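Local coordinates for Ras-interacting protein 1 (Homo sapiens, PDB 5KHO) that regulates GTPase signalling, cell architecture and adhesion in endothelial cells, as blood vessel formation requires, and binds GTPases, at residues K20-G25 / A30-V35. Sequence-based numbering, arbitrary orientation.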
loop_
_atom_site.group_PDB
_atom_site.type_symbol
_atom_site.label_atom_id
_atom_site.label_comp_id
_atom_site.label_asym_id
_atom_site.label_seq_id
_atom_site.Cartn_x
_atom_site.Cartn_y
_atom_site.Cartn_z
ATOM N N LYS B 20 -16.069 -3.208 0.065
ATOM C CA LYS B 20 -16.318 -4.657 -0.035
ATOM C C LYS B 20 -15.494 -5.393 1.034
ATOM O O LYS B 20 -14.271 -5.331 1.014
ATOM C CB LYS B 20 -15.963 -5.233 -1.420
ATOM C CG LYS B 20 -15.880 -4.277 -2.599
ATOM C CD LYS B 20 -17.124 -4.302 -3.453
ATOM C CE LYS B 20 -16.873 -3.704 -4.826
ATOM N NZ LYS B 20 -16.378 -4.725 -5.794
ATOM N N ILE B 21 -16.171 -6.057 1.969
ATOM C CA ILE B 21 -15.529 -6.890 2.995
ATOM C C ILE B 21 -15.697 -8.339 2.547
ATOM O O ILE B 21 -16.819 -8.865 2.555
ATOM C CB ILE B 21 -16.147 -6.659 4.412
ATOM C CG1 ILE B 21 -15.547 -5.443 5.110
ATOM C CG2 ILE B 21 -15.828 -7.801 5.359
ATOM C CD1 ILE B 21 -15.875 -4.102 4.502
ATOM N N PHE B 22 -14.602 -8.975 2.130
ATOM C CA PHE B 22 -14.691 -10.322 1.550
ATOM C C PHE B 22 -14.787 -11.384 2.620
ATOM O O PHE B 22 -13.997 -11.409 3.564
ATOM C CB PHE B 22 -13.547 -10.613 0.569
ATOM C CG PHE B 22 -13.715 -9.950 -0.767
ATOM C CD1 PHE B 22 -13.590 -8.552 -0.904
ATOM C CD2 PHE B 22 -14.010 -10.708 -1.900
ATOM C CE1 PHE B 22 -13.758 -7.936 -2.144
ATOM C CE2 PHE B 22 -14.167 -10.091 -3.148
ATOM C CZ PHE B 22 -14.038 -8.705 -3.269
ATOM N N GLY B 23 -15.793 -12.238 2.473
ATOM C CA GLY B 23 -16.034 -13.343 3.402
ATOM C C GLY B 23 -15.473 -14.619 2.830
ATOM O O GLY B 23 -16.233 -15.525 2.450
ATOM N N ALA B 24 -14.137 -14.660 2.752
ATOM C CA ALA B 24 -13.362 -15.820 2.306
ATOM C C ALA B 24 -13.713 -17.017 3.198
ATOM O O ALA B 24 -13.072 -17.250 4.230
ATOM C CB ALA B 24 -11.863 -15.507 2.335
ATOM N N GLY B 25 -14.775 -17.723 2.793
ATOM C CA GLY B 25 -15.363 -18.834 3.542
ATOM C C GLY B 25 -15.842 -18.522 4.953
ATOM O O GLY B 25 -15.083 -18.660 5.916
ATOM N N ALA B 30 -21.306 -16.794 -0.299
ATOM C CA ALA B 30 -20.994 -15.374 -0.115
ATOM C C ALA B 30 -19.573 -14.996 -0.523
ATOM O O ALA B 30 -18.599 -15.392 0.121
ATOM C CB ALA B 30 -21.271 -14.949 1.324
ATOM N N ASN B 31 -19.478 -14.214 -1.596
ATOM C CA ASN B 31 -18.212 -13.672 -2.085
ATOM C C ASN B 31 -17.788 -12.458 -1.263
ATOM O O ASN B 31 -16.711 -12.453 -0.657
ATOM C CB ASN B 31 -18.322 -13.324 -3.574
ATOM C CG ASN B 31 -17.037 -12.762 -4.144
ATOM O OD1 ASN B 31 -17.062 -11.787 -4.902
ATOM N ND2 ASN B 31 -15.905 -13.376 -3.791
ATOM N N TYR B 32 -18.622 -11.425 -1.263
ATOM C CA TYR B 32 -18.434 -10.298 -0.357
ATOM C C TYR B 32 -19.766 -9.684 0.042
ATOM O O TYR B 32 -20.756 -9.792 -0.686
ATOM C CB TYR B 32 -17.505 -9.238 -0.966
ATOM C CG TYR B 32 -18.041 -8.537 -2.196
ATOM C CD1 TYR B 32 -18.907 -7.430 -2.085
ATOM C CD2 TYR B 32 -17.662 -8.956 -3.477
ATOM C CE1 TYR B 32 -19.394 -6.787 -3.216
ATOM C CE2 TYR B 32 -18.130 -8.308 -4.620
ATOM C CZ TYR B 32 -18.992 -7.227 -4.489
ATOM O OH TYR B 32 -19.465 -6.596 -5.623
ATOM N N LYS B 33 -19.777 -9.068 1.219
ATOM C CA LYS B 33 -20.843 -8.175 1.643
ATOM C C LYS B 33 -20.158 -6.854 1.995
ATOM O O LYS B 33 -19.071 -6.850 2.581
ATOM C CB LYS B 33 -21.599 -8.756 2.838
ATOM C CG LYS B 33 -21.888 -10.246 2.719
ATOM C CD LYS B 33 -23.144 -10.716 3.430
ATOM C CE LYS B 33 -23.191 -12.235 3.371
ATOM N NZ LYS B 33 -24.530 -12.836 3.627
ATOM N N SER B 34 -20.764 -5.736 1.619
ATOM C CA SER B 34 -20.087 -4.450 1.758
ATOM C C SER B 34 -20.761 -3.477 2.722
ATOM O O SER B 34 -21.981 -3.385 2.773
ATOM C CB SER B 34 -19.864 -3.810 0.387
ATOM O OG SER B 34 -21.066 -3.352 -0.180
ATOM N N VAL B 35 -19.941 -2.761 3.481
ATOM C CA VAL B 35 -20.413 -1.796 4.473
ATOM C C VAL B 35 -20.103 -0.342 4.065
ATOM O O VAL B 35 -19.199 -0.088 3.250
ATOM C CB VAL B 35 -19.849 -2.101 5.888
ATOM C CG1 VAL B 35 -20.364 -3.429 6.409
ATOM C CG2 VAL B 35 -18.327 -2.101 5.902
#
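I21 and K33 pair through two backbone hydrogen bonds in the N-terminal beta hairpin of a Ras-associating domain, whose ubiquitin-like fold begins with these two antiparallel strands. I21 N meets K33 O at 3.1 Å, K33 N returns a longer bond to I21 O, and G23 N, past the end of its strand, reaches N31 O at 3.3 Å. On the face that I21 and V35 share with K33, I21 CD1 lies 3.5 Å from V35 CG2. Both are branched residues, well suited to a strand, and helix 43-54 covers them, I21 packing on A50 and V35 on E49 and R53. Y54 of that helix gives I21 O a further hydrogen bond through its hydroxyl.

The close packing is on the face of K20, F22, Y32 and S34. Y32 CG sits between its backbone N and carbonyl carbon (chi1 65°), which brings the ring beside that of F22, planes 46° apart. The flexible lysine chain, bent at chi2, lays CB and CD over one face of the tyrosine, CD 3.4 Å from Y32 CE1, and F22 CZ meets the ring obliquely from the same side of its plane. The looser side is the exposed end of K20, and A24 and G25, which touch nothing of 30-35.

Strand 30-36 continues the sheet into a strand of another protein's chain in the assembly, an arrangement consistent with GTPase recognition. There Y32 OH bonds an acidic side chain and S34 OG a backbone group of that chain, roles that suit hydroxyl side chains. Back within the hairpin, Y32 CB stands almost squarely over the centre of the F22 ring, 3.8 Å from its centroid and 8° off the normal.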